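Local coordinates for oxidoreductase (Bordetella pertussis, PDB 3Q2K), which probably uses NAD to oxidise the sugar ring of UDP-N-acetylglucosaminuronic acid, a step required for making 2,3-diacetamido-2,3-dideoxy-D-mannuronic acid, at residues C[277-281]-C[293-298]; C[350-354]-C[366-370]; C[84-88]-C[111-117]; C[202-206]-C[239-245]. One frame throughout, in Å; residues are numbered along the deposited sequence.

Contact 1: residues C[277-281]-C[293-298]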
loop_
_atom_site.group_PDB
_atom_site.type_symbol
_atom_site.label_atom_id
_atom_site.label_comp_id
_atom_site.label_asym_id
_atom_site.label_seq_id
_atom_site.Cartn_x
_atom_site.Cartn_y
_atom_site.Cartn_z
ATOM N N GLU C 277 -23.543 -25.662 8.121
ATOM C CA GLU C 277 -23.605 -26.321 9.418
ATOM C C GLU C 277 -24.484 -27.569 9.386
ATOM O O GLU C 277 -24.127 -28.580 9.987
ATOM C CB GLU C 277 -24.199 -25.329 10.410
ATOM C CG GLU C 277 -24.117 -25.733 11.863
ATOM C CD GLU C 277 -25.079 -24.868 12.652
ATOM O OE1 GLU C 277 -25.394 -23.749 12.187
ATOM O OE2 GLU C 277 -25.529 -25.324 13.724
ATOM N N LYS C 278 -25.577 -27.506 8.632
ATOM C CA LYS C 278 -26.511 -28.623 8.606
ATOM C C LYS C 278 -26.936 -28.994 7.198
ATOM O O LYS C 278 -27.993 -29.604 7.062
ATOM C CB LYS C 278 -27.818 -28.279 9.323
ATOM C CG LYS C 278 -27.778 -27.204 10.392
ATOM C CD LYS C 278 -29.133 -26.514 10.447
ATOM C CE LYS C 278 -29.878 -26.840 11.728
ATOM N NZ LYS C 278 -31.097 -25.989 11.812
ATOM N N GLY C 279 -26.161 -28.620 6.185
ATOM C CA GLY C 279 -26.566 -28.875 4.807
ATOM C C GLY C 279 -25.292 -29.022 3.990
ATOM O O GLY C 279 -24.270 -28.382 4.215
ATOM N N THR C 280 -25.317 -29.910 3.008
ATOM C CA THR C 280 -24.224 -30.030 2.063
ATOM C C THR C 280 -24.857 -30.233 0.691
ATOM O O THR C 280 -25.728 -31.076 0.496
ATOM C CB THR C 280 -23.422 -31.273 2.444
ATOM O OG1 THR C 280 -22.497 -30.901 3.475
ATOM C CG2 THR C 280 -22.757 -31.839 1.194
ATOM N N VAL C 281 -24.507 -29.410 -0.286
ATOM C CA VAL C 281 -25.115 -29.557 -1.601
ATOM C C VAL C 281 -24.046 -29.384 -2.673
ATOM O O VAL C 281 -23.172 -28.520 -2.572
ATOM C CB VAL C 281 -26.311 -28.608 -1.837
ATOM C CG1 VAL C 281 -26.641 -28.443 -3.308
ATOM C CG2 VAL C 281 -27.533 -29.213 -1.157
ATOM N N GLU C 293 -24.704 -34.250 -4.676
ATOM C CA GLU C 293 -24.658 -34.511 -3.241
ATOM C C GLU C 293 -25.759 -33.644 -2.643
ATOM O O GLU C 293 -26.113 -32.564 -3.119
ATOM C CB GLU C 293 -23.274 -34.232 -2.639
ATOM C CG GLU C 293 -22.787 -35.284 -1.640
ATOM C CD GLU C 293 -22.038 -36.458 -2.257
ATOM O OE1 GLU C 293 -21.526 -36.331 -3.393
ATOM O OE2 GLU C 293 -21.935 -37.514 -1.594
ATOM N N TRP C 294 -26.404 -34.174 -1.616
ATOM C CA TRP C 294 -27.546 -33.431 -1.112
ATOM C C TRP C 294 -27.867 -34.073 0.233
ATOM O O TRP C 294 -28.459 -35.149 0.280
ATOM C CB TRP C 294 -28.680 -33.423 -2.141
ATOM C CG TRP C 294 -29.993 -32.838 -1.675
ATOM C CD1 TRP C 294 -30.853 -33.374 -0.756
ATOM C CD2 TRP C 294 -30.566 -31.582 -2.059
ATOM N NE1 TRP C 294 -31.932 -32.544 -0.560
ATOM C CE2 TRP C 294 -31.769 -31.428 -1.339
ATOM C CE3 TRP C 294 -30.162 -30.558 -2.921
ATOM C CZ2 TRP C 294 -32.586 -30.306 -1.477
ATOM C CZ3 TRP C 294 -30.960 -29.437 -3.035
ATOM C CH2 TRP C 294 -32.167 -29.319 -2.327
ATOM N N LYS C 295 -27.388 -33.447 1.305
ATOM C CA LYS C 295 -27.520 -33.952 2.665
ATOM C C LYS C 295 -27.868 -32.808 3.611
ATOM O O LYS C 295 -27.116 -31.837 3.575
ATOM C CB LYS C 295 -26.156 -34.494 3.089
ATOM C CG LYS C 295 -25.519 -35.442 2.080
ATOM C CD LYS C 295 -24.007 -35.460 2.261
ATOM C CE LYS C 295 -23.323 -36.720 1.756
ATOM N NZ LYS C 295 -22.058 -36.847 2.537
ATOM N N PHE C 296 -28.915 -32.955 4.425
ATOM C CA PHE C 296 -29.473 -31.971 5.356
ATOM C C PHE C 296 -29.838 -32.552 6.719
ATOM O O PHE C 296 -30.194 -33.724 6.819
ATOM C CB PHE C 296 -30.721 -31.309 4.772
ATOM C CG PHE C 296 -30.399 -30.356 3.664
ATOM C CD1 PHE C 296 -29.869 -29.103 3.937
ATOM C CD2 PHE C 296 -30.627 -30.731 2.351
ATOM C CE1 PHE C 296 -29.519 -28.245 2.891
ATOM C CE2 PHE C 296 -30.277 -29.894 1.302
ATOM C CZ PHE C 296 -29.738 -28.639 1.575
ATOM N N ALA C 297 -29.744 -31.776 7.795
ATOM C CA ALA C 297 -29.964 -32.365 9.118
ATOM C C ALA C 297 -31.416 -32.792 9.285
ATOM O O ALA C 297 -31.740 -33.643 10.112
ATOM C CB ALA C 297 -29.603 -31.400 10.230
ATOM N N GLU C 298 -32.303 -32.183 8.507
ATOM C CA GLU C 298 -33.728 -32.387 8.728
ATOM C C GLU C 298 -34.463 -32.450 7.392
ATOM O O GLU C 298 -34.143 -31.680 6.483
ATOM C CB GLU C 298 -34.276 -31.275 9.621
ATOM C CG GLU C 298 -34.078 -29.884 9.046
ATOM C CD GLU C 298 -33.484 -28.936 10.071
ATOM O OE1 GLU C 298 -33.310 -27.735 9.759
ATOM O OE2 GLU C 298 -33.178 -29.412 11.191
#
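Thr-280 and Lys-295 form the hydrogen-bonded pair of an antiparallel hairpin whose strands, 279-281 and 293-296, run 4.7 Å apart at 171°. Thr-280 N gives its hydrogen to Lys-295 O at 2.7 Å, and Lys-295 N returns a bond to Thr-280 O. A further rung, Ala-297 N to Lys-278 O at 2.9 Å, lies just past the strands. On one face Val-281, Trp-294 and Phe-296 gather, the Phe-296 ring edge, at CE2, standing over one face of the Trp-294 indole, offset toward its rim. Val-281 CG2, set anti to its carbonyl carbon, lies 3.4 Å from Trp-294 CE3 and 3.6 Å from Phe-296 CZ. Phe-296 leans back toward Gly-279, its partner in a non-hydrogen-bonded pair, with CD1 3.4 Å from Gly-279 CA. On the other face the side chains of Thr-280 and Lys-295 run side by side, CG2 4.0 Å from CD; Thr-280 OG1 bonds to Tyr-264 O of the second subunit. Where the strands end, Lys-278 NZ reaches Glu-298 OE1 in a weak salt bridge of 3.5 Å. Backbone bonds thus fix this sheet edge, one face is apolar and covered by helix 156-166, and the other meets a neighbouring chain.

Contact 2: residues C[350-354]-C[366-370]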
loop_
_atom_site.group_PDB
_atom_site.type_symbol
_atom_site.label_atom_id
_atom_site.label_comp_id
_atom_site.label_asym_id
_atom_site.label_seq_id
_atom_site.Cartn_x
_atom_site.Cartn_y
_atom_site.Cartn_z
ATOM N N ALA C 350 -21.063 -6.004 -10.979
ATOM C CA ALA C 350 -20.194 -5.537 -9.905
ATOM C C ALA C 350 -19.129 -6.532 -9.444
ATOM O O ALA C 350 -17.977 -6.132 -9.297
ATOM C CB ALA C 350 -21.014 -5.015 -8.723
ATOM N N LEU C 351 -19.474 -7.795 -9.199
ATOM C CA LEU C 351 -18.458 -8.827 -9.008
ATOM C C LEU C 351 -17.481 -9.012 -10.171
ATOM O O LEU C 351 -16.288 -9.224 -9.954
ATOM C CB LEU C 351 -19.134 -10.181 -8.802
ATOM C CG LEU C 351 -19.747 -10.352 -7.416
ATOM C CD1 LEU C 351 -20.484 -11.675 -7.384
ATOM C CD2 LEU C 351 -18.577 -10.369 -6.446
ATOM N N LEU C 352 -17.965 -8.989 -11.408
ATOM C CA LEU C 352 -17.035 -9.166 -12.520
ATOM C C LEU C 352 -16.105 -7.973 -12.461
ATOM O O LEU C 352 -14.914 -8.132 -12.723
ATOM C CB LEU C 352 -17.723 -9.161 -13.898
ATOM C CG LEU C 352 -18.794 -10.241 -14.043
ATOM C CD1 LEU C 352 -19.628 -9.997 -15.295
ATOM C CD2 LEU C 352 -18.137 -11.616 -14.053
ATOM N N THR C 353 -16.651 -6.784 -12.214
ATOM C CA THR C 353 -15.789 -5.601 -12.217
ATOM C C THR C 353 -14.736 -5.770 -11.120
ATOM O O THR C 353 -13.539 -5.545 -11.311
ATOM C CB THR C 353 -16.590 -4.295 -11.991
ATOM O OG1 THR C 353 -17.574 -4.162 -13.017
ATOM C CG2 THR C 353 -15.702 -3.056 -12.104
ATOM N N ALA C 354 -15.185 -6.211 -9.950
ATOM C CA ALA C 354 -14.279 -6.376 -8.815
ATOM C C ALA C 354 -13.207 -7.424 -9.131
ATOM O O ALA C 354 -12.003 -7.227 -8.923
ATOM C CB ALA C 354 -15.091 -6.769 -7.553
ATOM N N PRO C 366 -13.036 -4.698 -2.593
ATOM C CA PRO C 366 -14.216 -4.913 -1.769
ATOM C C PRO C 366 -15.465 -4.328 -2.420
ATOM O O PRO C 366 -15.354 -3.384 -3.205
ATOM C CB PRO C 366 -13.927 -4.035 -0.556
ATOM C CG PRO C 366 -13.157 -2.890 -1.136
ATOM C CD PRO C 366 -12.267 -3.518 -2.163
ATOM N N LEU C 367 -16.625 -4.871 -2.063
ATOM C CA LEU C 367 -17.921 -4.343 -2.500
ATOM C C LEU C 367 -18.628 -3.542 -1.415
ATOM O O LEU C 367 -18.318 -3.731 -0.244
ATOM C CB LEU C 367 -18.869 -5.502 -2.794
ATOM C CG LEU C 367 -18.286 -6.361 -3.922
ATOM C CD1 LEU C 367 -19.161 -7.579 -4.131
ATOM C CD2 LEU C 367 -18.275 -5.532 -5.193
ATOM N N PRO C 368 -19.607 -2.697 -1.774
ATOM C CA PRO C 368 -20.100 -2.383 -3.108
ATOM C C PRO C 368 -19.126 -1.394 -3.732
ATOM O O PRO C 368 -18.327 -0.823 -3.007
ATOM C CB PRO C 368 -21.430 -1.674 -2.841
ATOM C CG PRO C 368 -21.249 -1.050 -1.477
ATOM C CD PRO C 368 -20.221 -1.858 -0.730
ATOM N N LEU C 369 -19.147 -1.249 -5.054
ATOM C CA LEU C 369 -18.275 -0.330 -5.769
ATOM C C LEU C 369 -18.803 1.107 -5.727
ATOM O O LEU C 369 -19.999 1.370 -5.639
ATOM C CB LEU C 369 -18.192 -0.765 -7.232
ATOM C CG LEU C 369 -17.817 -2.232 -7.434
ATOM C CD1 LEU C 369 -17.834 -2.556 -8.930
ATOM C CD2 LEU C 369 -16.446 -2.468 -6.777
ATOM N N ASP C 370 -17.892 2.069 -5.743
ATOM C CA ASP C 370 -18.298 3.445 -5.994
ATOM C C ASP C 370 -19.036 3.604 -7.314
ATOM O O ASP C 370 -18.724 2.914 -8.290
ATOM C CB ASP C 370 -17.001 4.233 -6.154
ATOM C CG ASP C 370 -16.307 4.433 -4.832
ATOM O OD1 ASP C 370 -17.028 4.350 -3.817
ATOM O OD2 ASP C 370 -15.088 4.698 -4.885
ATOM O OXT ASP C 370 -19.914 4.465 -7.369
#
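Leu-367 and Leu-369 reach from the C-terminal tail onto helix 342-361, and no hydrogen bond links the two segments. In the tight part leucine methyls press on the helix. Leu-369 CD1 sits 3.6 Å from Ala-350 O and 3.7 Å from Thr-353 CB, and it also faces Ala-350 CB at 4.0 Å, so a single branch settles between residues three apart on the helix. With CG anti to the carbonyl carbon (chi1 -52°), the Leu-369 side chain heads for the helix and CD1 meets it. Leu-367 divides its two methyls. CD1 meets Leu-351 CD2 at 3.7 Å, the two side chains crossing at about a right angle, while CD2 lies more loosely against Ala-354 CB at 4.2 Å. The small alanines at 350 and 354, one turn apart, probably let the leucines come close to the helix backbone. Ala-350 O, although brushed by Leu-369, is already taken by Ala-354 N in the regular helical bond, and Thr-353 OG1 bonds back to Leu-349 O.

The other side of the tail is looser. Pro-366 and Pro-368, the latter after a cis peptide bond, turn away from the helix, and exposed Asp-370 ends the chain. That side faces the third subunit, whose Arg-360 makes a salt bridge with Asp-370 OD1, while Trp-129 of the same chain bonds to Asp-370 O. The tail leaves strand 365-366 at the edge of the mixed sheet and lies along helix 342-361, which packs on strand 223-231 of that sheet, in the C-terminal alpha/beta domain of the GFO/IDH/MocA family.

Contact 3: residues C[84-88]-C[111-117]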
loop_
_atom_site.group_PDB
_atom_site.type_symbol
_atom_site.label_atom_id
_atom_site.label_comp_id
_atom_site.label_asym_id
_atom_site.label_seq_id
_atom_site.Cartn_x
_atom_site.Cartn_y
_atom_site.Cartn_z
ATOM N N LEU C 84 -30.471 0.297 -35.698
ATOM C CA LEU C 84 -31.400 0.362 -34.585
ATOM C C LEU C 84 -32.151 1.683 -34.663
ATOM O O LEU C 84 -33.327 1.702 -34.305
ATOM C CB LEU C 84 -30.715 0.182 -33.227
ATOM C CG LEU C 84 -31.588 0.417 -31.991
ATOM C CD1 LEU C 84 -32.644 -0.661 -31.952
ATOM C CD2 LEU C 84 -30.757 0.292 -30.727
ATOM N N SER C 85 -31.511 2.773 -35.079
ATOM C CA SER C 85 -32.261 4.028 -35.157
ATOM C C SER C 85 -33.508 3.906 -36.020
ATOM O O SER C 85 -34.589 4.372 -35.654
ATOM C CB SER C 85 -31.429 5.211 -35.654
ATOM O OG SER C 85 -30.180 4.726 -36.110
ATOM N N ASP C 86 -33.336 3.239 -37.156
ATOM C CA ASP C 86 -34.442 3.093 -38.095
ATOM C C ASP C 86 -35.545 2.270 -37.448
ATOM O O ASP C 86 -36.727 2.623 -37.503
ATOM C CB ASP C 86 -33.994 2.416 -39.390
ATOM C CG ASP C 86 -32.858 3.162 -40.061
ATOM O OD1 ASP C 86 -32.653 4.335 -39.683
ATOM O OD2 ASP C 86 -32.173 2.582 -40.932
ATOM N N MET C 87 -35.125 1.183 -36.808
ATOM C CA MET C 87 -36.087 0.231 -36.276
ATOM C C MET C 87 -36.910 0.946 -35.212
ATOM O O MET C 87 -38.100 0.703 -35.027
ATOM C CB MET C 87 -35.366 -0.968 -35.670
ATOM C CG MET C 87 -36.288 -1.808 -34.807
ATOM S SD MET C 87 -35.346 -3.289 -34.406
ATOM C CE MET C 87 -36.602 -4.491 -33.964
ATOM N N LEU C 88 -36.267 1.888 -34.537
ATOM C CA LEU C 88 -36.947 2.592 -33.462
ATOM C C LEU C 88 -37.743 3.740 -34.068
ATOM O O LEU C 88 -38.811 4.086 -33.567
ATOM C CB LEU C 88 -35.928 3.163 -32.472
ATOM C CG LEU C 88 -35.252 2.121 -31.576
ATOM C CD1 LEU C 88 -34.072 2.775 -30.895
ATOM C CD2 LEU C 88 -36.149 1.529 -30.498
ATOM N N GLU C 111 -30.598 4.162 -25.949
ATOM C CA GLU C 111 -31.430 4.627 -27.060
ATOM C C GLU C 111 -32.815 3.974 -27.145
ATOM O O GLU C 111 -33.839 4.609 -27.403
ATOM C CB GLU C 111 -30.647 4.404 -28.351
ATOM C CG GLU C 111 -31.326 4.803 -29.656
ATOM C CD GLU C 111 -30.492 4.431 -30.874
ATOM O OE1 GLU C 111 -30.783 4.808 -32.031
ATOM O OE2 GLU C 111 -29.479 3.726 -30.694
ATOM N N VAL C 112 -32.884 2.680 -26.853
ATOM C CA VAL C 112 -34.198 2.055 -26.806
ATOM C C VAL C 112 -35.000 2.779 -25.740
ATOM O O VAL C 112 -36.155 3.147 -25.922
ATOM C CB VAL C 112 -34.164 0.552 -26.466
ATOM C CG1 VAL C 112 -35.539 0.047 -26.063
ATOM C CG2 VAL C 112 -33.672 -0.236 -27.676
ATOM N N ALA C 113 -34.387 2.999 -24.587
ATOM C CA ALA C 113 -35.225 3.559 -23.541
ATOM C C ALA C 113 -35.632 4.989 -23.868
ATOM O O ALA C 113 -36.744 5.395 -23.533
ATOM C CB ALA C 113 -34.543 3.472 -22.193
ATOM N N GLN C 114 -34.739 5.775 -24.463
ATOM C CA GLN C 114 -35.133 7.124 -24.860
ATOM C C GLN C 114 -36.272 7.182 -25.881
ATOM O O GLN C 114 -36.903 8.224 -26.082
ATOM C CB GLN C 114 -33.900 7.850 -25.404
ATOM C CG GLN C 114 -32.801 7.977 -24.359
ATOM C CD GLN C 114 -31.591 8.723 -24.874
ATOM O OE1 GLN C 114 -31.313 8.687 -26.071
ATOM N NE2 GLN C 114 -30.872 9.402 -23.984
ATOM N N ALA C 115 -36.491 6.083 -26.595
ATOM C CA ALA C 115 -37.624 5.969 -27.507
ATOM C C ALA C 115 -38.796 5.259 -26.839
ATOM O O ALA C 115 -39.794 4.901 -27.466
ATOM C CB ALA C 115 -37.211 5.202 -28.750
ATOM N N GLY C 116 -38.640 5.003 -25.546
ATOM C CA GLY C 116 -39.784 4.647 -24.719
ATOM C C GLY C 116 -40.236 3.204 -24.722
ATOM O O GLY C 116 -41.391 2.949 -24.386
ATOM N N ARG C 117 -39.382 2.246 -25.076
ATOM C CA ARG C 117 -39.785 0.846 -24.953
ATOM C C ARG C 117 -38.952 0.048 -23.951
ATOM O O ARG C 117 -37.853 0.425 -23.538
ATOM C CB ARG C 117 -39.764 0.110 -26.296
ATOM C CG ARG C 117 -39.760 1.000 -27.522
ATOM C CD ARG C 117 -41.139 1.343 -28.066
ATOM N NE ARG C 117 -40.899 2.234 -29.197
ATOM C CZ ARG C 117 -40.594 1.806 -30.417
ATOM N NH1 ARG C 117 -40.556 0.501 -30.651
ATOM N NH2 ARG C 117 -40.355 2.668 -31.397
HETATM O O HOH W 1 -39.454 -0.498 -33.129
#
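Leu-88 fits against Glu-111, Val-112 and Ala-115, joining helices 84-90 and 105-114, two neighbouring helices of the NAD-binding Rossmann fold. Apolar contacts come first. The two branches of Leu-88 take different partners: CD1 lies 3.6 Å from Glu-111 CG, whereas CD2 meets Val-112 CG2 at 4.1 Å and Ala-115 CB at 4.2 Å. Leu-84 CD2 adds a longer contact to Val-112 CG2. Beneath them, Leu-96 of strand 95-98 touches both Leu-88 and Val-112, tying the helix pair to the parallel sheet; the side chain of Leu-84 is about 5 Å from the bound NADH.

The carboxylate of Glu-111 makes contacts of another kind. Glu-111 extends fully, its CG anti to the backbone N (chi1 179°), and slides past Leu-84 in the opposite direction. Its carboxylate thereby rests on carbon, with OE2 3.7 Å from Leu-84 CD2 and OE1 3.5 Å from Ser-85 CA. Ser-85 OG pairs instead with Ser-83 OG.

Arg-117 closes the far end, one face of its guanidinium over Leu-88 CD2. Its NH1 bonds to Ala-93 O and also to a water in the guanidinium plane, 2.9 Å from NH1, which donates in turn to Met-87 O at 2.6 Å.

Contact 4: residues C[202-206]-C[239-245]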
loop_
_atom_site.group_PDB
_atom_site.type_symbol
_atom_site.label_atom_id
_atom_site.label_comp_id
_atom_site.label_asym_id
_atom_site.label_seq_id
_atom_site.Cartn_x
_atom_site.Cartn_y
_atom_site.Cartn_z
ATOM N N GLY C 202 -15.071 -8.896 -22.939
ATOM C CA GLY C 202 -14.407 -9.393 -21.738
ATOM C C GLY C 202 -13.914 -10.802 -21.999
ATOM O O GLY C 202 -13.906 -11.265 -23.140
ATOM N N GLY C 203 -13.508 -11.507 -20.952
ATOM C CA GLY C 203 -12.870 -12.811 -21.124
ATOM C C GLY C 203 -13.715 -13.940 -20.565
ATOM O O GLY C 203 -14.924 -13.772 -20.390
ATOM N N ALA C 204 -13.082 -15.049 -20.196
ATOM C CA ALA C 204 -13.846 -16.169 -19.655
ATOM C C ALA C 204 -14.890 -15.832 -18.586
ATOM O O ALA C 204 -15.898 -16.531 -18.417
ATOM C CB ALA C 204 -12.881 -17.156 -19.035
ATOM N N PHE C 205 -14.563 -14.866 -17.732
ATOM C CA PHE C 205 -15.407 -14.566 -16.573
ATOM C C PHE C 205 -16.647 -13.816 -17.035
ATOM O O PHE C 205 -17.765 -14.206 -16.695
ATOM C CB PHE C 205 -14.715 -13.735 -15.481
ATOM C CG PHE C 205 -13.909 -14.562 -14.522
ATOM C CD1 PHE C 205 -14.472 -15.043 -13.354
ATOM C CD2 PHE C 205 -12.587 -14.885 -14.799
ATOM C CE1 PHE C 205 -13.715 -15.782 -12.464
ATOM C CE2 PHE C 205 -11.840 -15.651 -13.927
ATOM C CZ PHE C 205 -12.396 -16.090 -12.747
ATOM N N MET C 206 -16.424 -12.766 -17.820
ATOM C CA MET C 206 -17.489 -11.849 -18.202
ATOM C C MET C 206 -18.423 -12.454 -19.245
ATOM O O MET C 206 -19.634 -12.264 -19.190
ATOM C CB MET C 206 -16.915 -10.546 -18.751
ATOM C CG MET C 206 -17.965 -9.498 -19.091
ATOM S SD MET C 206 -17.072 -7.956 -19.367
ATOM C CE MET C 206 -16.984 -7.355 -17.685
ATOM N N ALA C 239 -8.514 -10.560 -23.444
ATOM C CA ALA C 239 -9.029 -10.725 -22.089
ATOM C C ALA C 239 -8.522 -12.072 -21.614
ATOM O O ALA C 239 -7.777 -12.750 -22.324
ATOM C CB ALA C 239 -10.569 -10.777 -22.160
ATOM N N GLU C 240 -8.991 -12.482 -20.442
ATOM C CA GLU C 240 -8.385 -13.668 -19.840
ATOM C C GLU C 240 -9.107 -14.902 -20.378
ATOM O O GLU C 240 -10.291 -14.784 -20.681
ATOM C CB GLU C 240 -8.516 -13.625 -18.317
ATOM C CG GLU C 240 -9.871 -14.143 -17.847
ATOM C CD GLU C 240 -10.975 -13.108 -17.983
ATOM O OE1 GLU C 240 -10.666 -11.955 -18.341
ATOM O OE2 GLU C 240 -12.167 -13.399 -17.733
ATOM N N ASP C 241 -8.426 -16.039 -20.525
ATOM C CA ASP C 241 -9.073 -17.302 -20.872
ATOM C C ASP C 241 -9.095 -18.216 -19.659
ATOM O O ASP C 241 -9.741 -19.260 -19.703
ATOM C CB ASP C 241 -8.395 -18.040 -22.039
ATOM C CG ASP C 241 -6.919 -18.315 -21.828
ATOM O OD1 ASP C 241 -6.429 -18.452 -20.687
ATOM O OD2 ASP C 241 -6.217 -18.438 -22.852
ATOM N N THR C 242 -8.396 -17.827 -18.596
ATOM C CA THR C 242 -8.312 -18.672 -17.418
ATOM C C THR C 242 -8.209 -17.767 -16.200
ATOM O O THR C 242 -7.503 -16.753 -16.228
ATOM C CB THR C 242 -6.968 -19.409 -17.547
ATOM O OG1 THR C 242 -7.002 -20.198 -18.741
ATOM C CG2 THR C 242 -6.687 -20.248 -16.322
ATOM N N GLY C 243 -8.881 -18.153 -15.122
ATOM C CA GLY C 243 -8.682 -17.457 -13.863
ATOM C C GLY C 243 -9.316 -18.107 -12.655
ATOM O O GLY C 243 -10.024 -19.112 -12.730
ATOM N N VAL C 244 -9.001 -17.497 -11.520
ATOM C CA VAL C 244 -9.522 -17.918 -10.218
ATOM C C VAL C 244 -9.830 -16.670 -9.386
ATOM O O VAL C 244 -9.053 -15.711 -9.411
ATOM C CB VAL C 244 -8.500 -18.846 -9.505
ATOM C CG1 VAL C 244 -7.209 -18.131 -9.145
ATOM C CG2 VAL C 244 -9.060 -19.330 -8.181
ATOM N N ALA C 245 -10.929 -16.685 -8.637
ATOM C CA ALA C 245 -11.228 -15.665 -7.633
ATOM C C ALA C 245 -11.443 -16.285 -6.264
ATOM O O ALA C 245 -12.182 -17.273 -6.183
ATOM C CB ALA C 245 -12.466 -14.848 -8.001
#
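Gly-203 and Ala-204 run close beside Ala-239 to Asp-241, with CA atoms as near as 4.5 Å between Gly-203 and Ala-239, and Ala-204 N bonds to Glu-240 O at 2.8 Å and 164°. Glu-240 then doubles back to grip the next amide: its OE2 takes the hydrogen of Phe-205 N at 2.8 Å, met nearly along the C-O axis. The fold-back comes from CG lying between the backbone N and the carbonyl carbon (chi1 84°) and a second bend at chi2. OE2 has another partner in Tyr-356 OH, which also bonds to Gly-203 N and Met-206 N, so a buried carboxylate oxygen is held by two bonds.

These residues lie where a loop ahead of helix 210-220 crosses the start of strand 242-249 in the C-terminal alpha/beta domain. There Asp-241 and Thr-242 both face Ala-231 in a classic beta bulge, and Thr-242 OG1 donates to Asp-241 OD1 from above the carboxylate plane.

Phe-205 offers its ring edge to the strand. CD2 comes 3.3 Å from Glu-240 OE2, the ring and carboxylate planes being 45° apart, and CE2 lies 3.6 Å from Gly-243 CA, the ring edge resting on the bare backbone of the strand. Ala-239 CB presses closer still on Gly-203, 3.2 Å from its CA.

Contact 4 is wholly buried, while contacts 1, 2 and 3 are each partly so. Contacts 1 and 4 reach the same mixed sheet at places about 31 Å apart between centres; both also touch the second subunit. Contact 2 adjoins contact 4, for Leu-352 of its helix packs on Phe-205 and Met-206, and its tail meets a different neighbour, the third subunit. Contact 3 alone belongs to the Rossmann fold, on the opposite side of the chain's centre from contact 1, and no other chain touches it. Chemistry follows place: backbone pairing at the sheet edge, apolar leucine packing on the helix, mixed leucine and charge between helices, and a buried carboxylate in the core.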